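Local coordinates for protein lectin (Pleurotus ostreatus, PDB 6T0Q) that binds galactose-type sugars such as N-acetyl-D-galactosamine, probably through carbohydrate-binding-module-like domains with bound calcium, at residues 150-155 against 168-173; 128-133 against 140-145; 63-68 against 133-138. One frame throughout, in Å; residues are numbered along the deposited sequence.

In the fold
From the N terminus, the chain first passes through 63-68, at the start of strand 67-76, whose partner 133-138 comes only after 64 intervening residues; contact 3 closes this long loop, of which 46 residues are strand. Contact 2 opens on 128-133, before that loop has ended, and closes at 140-145 just beyond it, so contacts 2 and 3 cross and share Val133 on strand 126-135. Together they join three neighbouring strands of one antiparallel sheet, 67-76, 126-135 and 140-144. Contact 1 follows in series: 150-155 carries strand 150-151, at one edge of a second sheet, and 168-173 returns to it after a 12-residue loop; the centres of contacts 1 and 2 are about 20 Å apart.

Contact 1 of 3, residues 150-155 against 168-173; sequences KTLRAA and SNWPSA
Leu152 lies over the indole of Trp170, the two side chains crossing at about a right angle. Its CG sits 3.6 Å above the ring plane over the centre, while CD2 makes a CH-pi contact with the five-membered ring, 3.6 Å from its centroid and 8° off the normal; CD1 covers the benzene half near CZ2 and CE2. CD2 also reaches Pro171 CD.

The Lys150 side chain reaches the carbonyl of Trp170: its CB passes 3.8 Å from Trp170 CB, and bends at chi2 (-48°) and chi4 bring NZ round to donate to Trp170 O at 2.9 Å; NZ has a second acceptor in Asp167 O. Between these side chains the backbones meet at a single bridge, Lys150 with Ser172, where Thr151 N bonds to Pro171 O at 3.0 Å with an N-H...O angle of 166°. Thr151 turns OG1 away to Pro54 O of strand 51-60, and its methyl CG2 packs on Ala173 CA.

The loop is therefore fastened to the edge of the five-stranded sheet by unlike means: backbone carbonyls take the ammonium group and a backbone N-H, whereas one face of the indole is covered by the aliphatic carbons of Leu152.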
loop_
_atom_site.group_PDB
_atom_site.type_symbol
_atom_site.label_atom_id
_atom_site.label_comp_id
_atom_site.label_asym_id
_atom_site.label_seq_id
_atom_site.Cartn_x
_atom_site.Cartn_y
_atom_site.Cartn_z
ATOM N N LYS A 150 -4.210 39.089 11.327
ATOM C CA LYS A 150 -5.123 40.031 10.697
ATOM C C LYS A 150 -6.569 39.646 10.995
ATOM O O LYS A 150 -6.892 38.470 11.173
ATOM C CB LYS A 150 -4.899 40.080 9.178
ATOM C CG LYS A 150 -3.546 40.685 8.758
ATOM C CD LYS A 150 -3.282 42.001 9.485
ATOM C CE LYS A 150 -2.168 42.825 8.805
ATOM N NZ LYS A 150 -2.542 43.308 7.434
ATOM N N THR A 151 -7.441 40.652 11.042
ATOM C CA THR A 151 -8.859 40.426 11.278
ATOM C C THR A 151 -9.664 41.431 10.463
ATOM O O THR A 151 -9.109 42.233 9.703
ATOM C CB THR A 151 -9.192 40.524 12.776
ATOM O OG1 THR A 151 -10.544 40.105 13.000
ATOM C CG2 THR A 151 -9.036 41.946 13.274
ATOM N N LEU A 152 -10.989 41.378 10.617
ATOM C CA LEU A 152 -11.881 42.394 10.067
ATOM C C LEU A 152 -12.972 42.696 11.080
ATOM O O LEU A 152 -13.381 41.821 11.842
ATOM C CB LEU A 152 -12.553 41.951 8.756
ATOM C CG LEU A 152 -11.751 41.766 7.471
ATOM C CD1 LEU A 152 -12.688 41.233 6.399
ATOM C CD2 LEU A 152 -11.117 43.068 7.023
ATOM N N ARG A 153 -13.454 43.935 11.072
ATOM C CA ARG A 153 -14.617 44.300 11.881
ATOM C C ARG A 153 -15.912 44.000 11.141
ATOM O O ARG A 153 -16.774 44.864 10.996
ATOM C CB ARG A 153 -14.555 45.773 12.269
ATOM C CG ARG A 153 -13.344 46.165 13.077
ATOM C CD ARG A 153 -13.472 47.603 13.570
ATOM N NE ARG A 153 -12.369 47.976 14.443
ATOM C CZ ARG A 153 -12.494 48.779 15.494
ATOM N NH1 ARG A 153 -13.677 49.291 15.807
ATOM N NH2 ARG A 153 -11.435 49.070 16.232
ATOM N N ALA A 154 -16.052 42.768 10.666
ATOM C CA ALA A 154 -17.178 42.367 9.834
ATOM C C ALA A 154 -17.178 40.849 9.763
ATOM O O ALA A 154 -16.192 40.198 10.120
ATOM C CB ALA A 154 -17.091 42.996 8.435
ATOM N N ALA A 155 -18.301 40.289 9.317
ATOM C CA ALA A 155 -18.393 38.848 9.160
ATOM C C ALA A 155 -17.296 38.354 8.215
ATOM O O ALA A 155 -16.837 39.098 7.345
ATOM C CB ALA A 155 -19.767 38.454 8.621
ATOM N N SER A 168 -3.595 41.935 3.075
ATOM C CA SER A 168 -2.583 42.966 3.296
ATOM C C SER A 168 -3.179 44.244 3.872
ATOM O O SER A 168 -2.523 44.925 4.671
ATOM C CB SER A 168 -1.853 43.269 1.985
ATOM O OG SER A 168 -2.787 43.588 0.966
ATOM N N ASN A 169 -4.412 44.586 3.494
ATOM C CA ASN A 169 -5.057 45.792 3.995
ATOM C C ASN A 169 -5.979 45.537 5.183
ATOM O O ASN A 169 -6.620 46.478 5.656
ATOM C CB ASN A 169 -5.839 46.479 2.871
ATOM C CG ASN A 169 -4.923 47.104 1.829
ATOM O OD1 ASN A 169 -3.893 47.701 2.161
ATOM N ND2 ASN A 169 -5.288 46.962 0.560
ATOM N N TRP A 170 -6.057 44.302 5.677
ATOM C CA TRP A 170 -6.828 44.037 6.886
ATOM C C TRP A 170 -6.157 44.677 8.101
ATOM O O TRP A 170 -4.927 44.722 8.186
ATOM C CB TRP A 170 -6.950 42.537 7.143
ATOM C CG TRP A 170 -7.818 41.774 6.206
ATOM C CD1 TRP A 170 -8.164 42.116 4.930
ATOM C CD2 TRP A 170 -8.450 40.514 6.473
ATOM N NE1 TRP A 170 -8.976 41.142 4.389
ATOM C CE2 TRP A 170 -9.163 40.150 5.316
ATOM C CE3 TRP A 170 -8.479 39.656 7.584
ATOM C CZ2 TRP A 170 -9.901 38.967 5.233
ATOM C CZ3 TRP A 170 -9.215 38.480 7.503
ATOM C CH2 TRP A 170 -9.914 38.147 6.334
ATOM N N PRO A 171 -6.938 45.132 9.078
ATOM C CA PRO A 171 -6.339 45.628 10.321
ATOM C C PRO A 171 -5.785 44.486 11.166
ATOM O O PRO A 171 -6.109 43.313 10.966
ATOM C CB PRO A 171 -7.511 46.321 11.023
ATOM C CG PRO A 171 -8.713 45.557 10.549
ATOM C CD PRO A 171 -8.409 45.225 9.098
ATOM N N SER A 172 -4.929 44.860 12.116
ATOM C CA SER A 172 -4.355 43.915 13.070
ATOM C C SER A 172 -5.388 43.475 14.101
ATOM O O SER A 172 -6.195 44.279 14.577
ATOM C CB SER A 172 -3.175 44.553 13.801
ATOM O OG SER A 172 -2.226 45.069 12.901
ATOM N N ALA A 173 -5.345 42.195 14.464
ATOM C CA ALA A 173 -6.133 41.721 15.596
ATOM C C ALA A 173 -5.741 42.475 16.869
ATOM O O ALA A 173 -4.617 42.968 17.004
ATOM C CB ALA A 173 -5.932 40.207 15.784
#

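Contact 2 of 3, residues 128-133 against 140-145; sequences MASILV and SETFVT
Thr145 OG1 accepts the backbone N-H of Ala129 at 3.0 Å and is also hydrogen-bonded to Lys34 O, with a weak further bond to Ser33 OG. With chi1 at 43°, OG1 lies between its own backbone N and carbonyl carbon and accepts Ala129 N where, in a regular hydrogen-bonded pair, the carbonyl of Thr145 would be expected to do so. The bond in the other direction is ordinary: Thr145 N donates to Ala129 O at 3.2 Å, and that oxygen also accepts Ser33 OG. Beside this polar pair, Thr145 CG2 rests against Ala129 CB.

Farther along, the backbones pair regularly. Ile131 and Phe143 exchange two hydrogen bonds, the shorter running from Ile131 N to Phe143 O at 2.7 Å, and Val133 and Glu141 do the same. Strands 126-135 and 140-144 thus form an antiparallel beta hairpin, their short axes at 159°, with 140-144 the outermost strand of its four-stranded sheet. On the other flank of 126-135, Ser130 and Leu132 bond to Val73 and Thr71 of strand 67-76.

Side chains alternate between the two faces. On that of Ile131, Val133 and Phe143, the phenyl group and Val133 cross obliquely: the methyl CG2 approaches Phe143 CD1 at 3.8 Å, neither squarely over the ring nor in its plane, while Ile131 O lies at the ring edge. Phe143 CG stands anti to the carbonyl carbon (chi1 -59°), leaning the ring along its strand toward Val133.

On the face of Ser130, Leu132 and Thr142, Leu132 CD1 comes within 3.3 Å of Thr142 OG1. Thr142 CG2 points the other way along the strand and touches Ser130 OG, whose hydrogen bond goes to Leu29 O. Ser140 CB packs on the same CD1 of Leu132, and Ser140 OG bonds to Gln26 OE1.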
loop_
_atom_site.group_PDB
_atom_site.type_symbol
_atom_site.label_atom_id
_atom_site.label_comp_id
_atom_site.label_asym_id
_atom_site.label_seq_id
_atom_site.Cartn_x
_atom_site.Cartn_y
_atom_site.Cartn_z
ATOM N N MET A 128 -7.835 31.887 21.111
ATOM C CA MET A 128 -6.461 31.667 21.525
ATOM C C MET A 128 -5.993 30.353 20.925
ATOM O O MET A 128 -6.731 29.368 20.944
ATOM C CB MET A 128 -6.335 31.614 23.056
ATOM C CG MET A 128 -5.007 31.003 23.541
ATOM S SD MET A 128 -4.878 30.868 25.342
ATOM C CE MET A 128 -4.374 32.528 25.741
ATOM N N ALA A 129 -4.779 30.344 20.374
ATOM C CA ALA A 129 -4.232 29.111 19.832
ATOM C C ALA A 129 -2.718 29.112 19.977
ATOM O O ALA A 129 -2.083 30.167 19.981
ATOM C CB ALA A 129 -4.617 28.916 18.360
ATOM N N SER A 130 -2.160 27.912 20.146
ATOM C CA SER A 130 -0.747 27.630 19.942
ATOM C C SER A 130 -0.612 26.639 18.803
ATOM O O SER A 130 -1.366 25.663 18.723
ATOM C CB SER A 130 -0.058 27.026 21.186
ATOM O OG SER A 130 0.316 28.041 22.100
ATOM N N ILE A 131 0.379 26.874 17.959
ATOM C CA ILE A 131 0.673 26.034 16.806
ATOM C C ILE A 131 2.120 25.593 16.968
ATOM O O ILE A 131 3.044 26.383 16.739
ATOM C CB ILE A 131 0.463 26.795 15.491
ATOM C CG1 ILE A 131 -0.947 27.396 15.458
ATOM C CG2 ILE A 131 0.748 25.896 14.285
ATOM C CD1 ILE A 131 -1.071 28.555 14.471
ATOM N N LEU A 132 2.335 24.351 17.386
ATOM C CA LEU A 132 3.685 23.828 17.545
ATOM C C LEU A 132 4.073 23.131 16.244
ATOM O O LEU A 132 3.580 22.036 15.947
ATOM C CB LEU A 132 3.774 22.878 18.735
ATOM C CG LEU A 132 5.124 22.179 18.949
ATOM C CD1 LEU A 132 6.242 23.193 19.152
ATOM C CD2 LEU A 132 5.035 21.235 20.142
ATOM N N VAL A 133 4.953 23.768 15.474
ATOM C CA VAL A 133 5.358 23.281 14.157
ATOM C C VAL A 133 6.595 22.409 14.315
ATOM O O VAL A 133 7.567 22.813 14.955
ATOM C CB VAL A 133 5.642 24.456 13.202
ATOM C CG1 VAL A 133 6.280 23.954 11.898
ATOM C CG2 VAL A 133 4.371 25.249 12.913
ATOM N N SER A 140 11.582 22.109 16.446
ATOM C CA SER A 140 10.196 22.556 16.483
ATOM C C SER A 140 10.148 23.991 16.992
ATOM O O SER A 140 11.100 24.479 17.607
ATOM C CB SER A 140 9.350 21.638 17.366
ATOM O OG SER A 140 9.877 21.617 18.676
ATOM N N GLU A 141 9.032 24.669 16.719
ATOM C CA GLU A 141 8.847 26.047 17.173
ATOM C C GLU A 141 7.359 26.338 17.322
ATOM O O GLU A 141 6.552 25.908 16.490
ATOM C CB GLU A 141 9.477 27.061 16.206
ATOM C CG GLU A 141 9.213 28.530 16.592
ATOM C CD GLU A 141 9.966 29.524 15.710
ATOM O OE1 GLU A 141 10.792 29.082 14.883
ATOM O OE2 GLU A 141 9.731 30.744 15.853
ATOM N N THR A 142 7.001 27.067 18.383
ATOM C CA THR A 142 5.603 27.382 18.687
ATOM C C THR A 142 5.256 28.759 18.138
ATOM O O THR A 142 6.028 29.709 18.303
ATOM C CB THR A 142 5.330 27.349 20.194
ATOM O OG1 THR A 142 5.780 26.101 20.727
ATOM C CG2 THR A 142 3.807 27.481 20.487
ATOM N N PHE A 143 4.103 28.857 17.484
ATOM C CA PHE A 143 3.560 30.123 17.006
ATOM C C PHE A 143 2.197 30.322 17.658
ATOM O O PHE A 143 1.487 29.351 17.915
ATOM C CB PHE A 143 3.452 30.125 15.474
ATOM C CG PHE A 143 4.780 29.894 14.781
ATOM C CD1 PHE A 143 5.240 28.609 14.539
ATOM C CD2 PHE A 143 5.574 30.968 14.401
ATOM C CE1 PHE A 143 6.466 28.399 13.912
ATOM C CE2 PHE A 143 6.794 30.768 13.767
ATOM C CZ PHE A 143 7.242 29.484 13.527
ATOM N N VAL A 144 1.841 31.578 17.951
ATOM C CA VAL A 144 0.649 31.865 18.743
ATOM C C VAL A 144 -0.231 32.884 18.032
ATOM O O VAL A 144 0.212 33.626 17.156
ATOM C CB VAL A 144 0.999 32.384 20.157
ATOM C CG1 VAL A 144 1.807 31.342 20.926
ATOM C CG2 VAL A 144 1.774 33.713 20.067
ATOM N N THR A 145 -1.501 32.912 18.429
ATOM C CA THR A 145 -2.354 34.057 18.137
ATOM C C THR A 145 -1.825 35.283 18.882
ATOM O O THR A 145 -1.519 35.204 20.076
ATOM C CB THR A 145 -3.793 33.768 18.571
ATOM O OG1 THR A 145 -3.773 33.138 19.857
ATOM C CG2 THR A 145 -4.491 32.844 17.574
#

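Contact 3 of 3, residues 63-68 against 133-138; sequences CGKCSV and VHFSDG
Lys65 lays its aliphatic chain over one face of the Phe135 ring, CD standing 3.7 Å from the ring centroid in a CH-pi contact offset toward the CG side. This packing marks the point where strand 67-76 begins beside the end of strand 126-135, its antiparallel neighbour in a four-stranded sheet, and Phe135 opens the type I beta turn that runs to Gly138. The lysine chain bends at chi3 (121°), which keeps the ammonium group near the ring: NZ forms an off-centre cation-pi contact, 4.2 Å from the centroid and 33° off the normal. Val133 CG1 covers the opposite face of the phenyl group, toward its rim, and is itself touched by Ser67 CB at 3.6 Å.

Backbone bonds hold these groups in place. Cys66 O accepts Ser136 N at 2.7 Å and lies near the plane of the Phe135 ring at its edge. Two residues farther along each strand, Val68 N donates to His134 O at 2.8 Å, and the Ser67-Phe135 pair between them is non-hydrogen-bonded. Ser136 OG, placed between its backbone N and carbonyl carbon (chi1 51°), adds a weak bond from Cys66 N. Val68 CG2 packs against the backbone of Ser136, and its side chain also touches Val230 and Cys231 of strand 229-239, in the C-terminal half of the chain.

Farther out, the disulfide from Cys66 to Cys16 ties this corner to the N-terminal segment. Ser67 OG turns to Gln106 O. The carboxylate of Asp137 is near the lysine without forming a salt bridge, its OD2 lying 4.6 Å from Lys65 NZ; the two side chains are instead connected through Thr139 OG1, which is hydrogen-bonded to both Lys65 NZ and Asp137 OD1.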
loop_
_atom_site.group_PDB
_atom_site.type_symbol
_atom_site.label_atom_id
_atom_site.label_comp_id
_atom_site.label_asym_id
_atom_site.label_seq_id
_atom_site.Cartn_x
_atom_site.Cartn_y
_atom_site.Cartn_z
ATOM N N CYS A 63 14.348 30.078 7.564
ATOM C CA CYS A 63 15.215 29.695 6.459
ATOM C C CYS A 63 16.084 28.509 6.855
ATOM O O CYS A 63 16.519 28.391 8.003
ATOM C CB CYS A 63 16.082 30.878 6.026
ATOM S SG CYS A 63 15.156 32.205 5.210
ATOM N N GLY A 64 16.305 27.608 5.902
ATOM C CA GLY A 64 17.149 26.453 6.111
ATOM C C GLY A 64 16.426 25.167 6.459
ATOM O O GLY A 64 17.077 24.118 6.534
ATOM N N LYS A 65 15.113 25.204 6.676
ATOM C CA LYS A 65 14.387 23.988 7.027
ATOM C C LYS A 65 12.961 24.065 6.505
ATOM O O LYS A 65 12.454 25.137 6.156
ATOM C CB LYS A 65 14.375 23.750 8.539
ATOM C CG LYS A 65 13.969 24.963 9.342
ATOM C CD LYS A 65 13.805 24.599 10.794
ATOM C CE LYS A 65 14.719 25.383 11.696
ATOM N NZ LYS A 65 14.193 25.345 13.087
ATOM N N CYS A 66 12.317 22.902 6.471
ATOM C CA CYS A 66 10.958 22.751 5.977
ATOM C C CYS A 66 10.042 22.367 7.127
ATOM O O CYS A 66 10.392 21.514 7.949
ATOM C CB CYS A 66 10.869 21.663 4.898
ATOM S SG CYS A 66 11.673 22.046 3.318
ATOM N N SER A 67 8.866 22.975 7.169
ATOM C CA SER A 67 7.856 22.544 8.118
ATOM C C SER A 67 7.209 21.261 7.614
ATOM O O SER A 67 7.052 21.056 6.403
ATOM C CB SER A 67 6.810 23.634 8.321
ATOM O OG SER A 67 6.414 24.189 7.087
ATOM N N VAL A 68 6.862 20.384 8.547
ATOM C CA VAL A 68 6.321 19.067 8.238
ATOM C C VAL A 68 4.882 18.927 8.731
ATOM O O VAL A 68 3.984 18.572 7.967
ATOM C CB VAL A 68 7.218 17.957 8.828
ATOM C CG1 VAL A 68 6.594 16.574 8.587
ATOM C CG2 VAL A 68 8.622 18.041 8.239
ATOM N N VAL A 133 4.953 23.768 15.474
ATOM C CA VAL A 133 5.358 23.281 14.157
ATOM C C VAL A 133 6.595 22.409 14.315
ATOM O O VAL A 133 7.567 22.813 14.955
ATOM C CB VAL A 133 5.642 24.456 13.202
ATOM C CG1 VAL A 133 6.280 23.954 11.898
ATOM C CG2 VAL A 133 4.371 25.249 12.913
ATOM N N HIS A 134 6.571 21.223 13.716
ATOM C CA HIS A 134 7.736 20.349 13.668
ATOM C C HIS A 134 8.381 20.453 12.294
ATOM O O HIS A 134 7.682 20.414 11.275
ATOM C CB HIS A 134 7.334 18.912 13.977
ATOM C CG HIS A 134 6.646 18.779 15.296
ATOM N ND1 HIS A 134 7.335 18.751 16.490
ATOM C CD2 HIS A 134 5.331 18.734 15.615
ATOM C CE1 HIS A 134 6.473 18.661 17.487
ATOM N NE2 HIS A 134 5.251 18.649 16.984
ATOM N N PHE A 135 9.705 20.603 12.275
ATOM C CA PHE A 135 10.465 20.823 11.052
ATOM C C PHE A 135 11.178 19.544 10.610
ATOM O O PHE A 135 11.316 18.581 11.368
ATOM C CB PHE A 135 11.473 21.957 11.257
ATOM C CG PHE A 135 10.835 23.277 11.597
ATOM C CD1 PHE A 135 10.187 24.022 10.620
ATOM C CD2 PHE A 135 10.882 23.776 12.890
ATOM C CE1 PHE A 135 9.596 25.234 10.923
ATOM C CE2 PHE A 135 10.294 24.998 13.202
ATOM C CZ PHE A 135 9.649 25.721 12.223
ATOM N N SER A 136 11.642 19.551 9.356
ATOM C CA SER A 136 12.237 18.357 8.757
ATOM C C SER A 136 13.506 17.897 9.469
ATOM O O SER A 136 13.861 16.718 9.366
ATOM C CB SER A 136 12.541 18.617 7.280
ATOM O OG SER A 136 13.283 19.814 7.128
ATOM N N ASP A 137 14.183 18.775 10.206
ATOM C CA ASP A 137 15.428 18.414 10.873
ATOM C C ASP A 137 15.227 17.977 12.317
ATOM O O ASP A 137 16.209 17.794 13.039
ATOM C CB ASP A 137 16.432 19.578 10.813
ATOM C CG ASP A 137 15.953 20.821 11.567
ATOM O OD1 ASP A 137 14.820 20.821 12.098
ATOM O OD2 ASP A 137 16.716 21.805 11.622
ATOM N N GLY A 138 13.987 17.790 12.758
ATOM C CA GLY A 138 13.758 17.369 14.121
ATOM C C GLY A 138 13.598 18.493 15.123
ATOM O O GLY A 138 13.304 18.217 16.290
#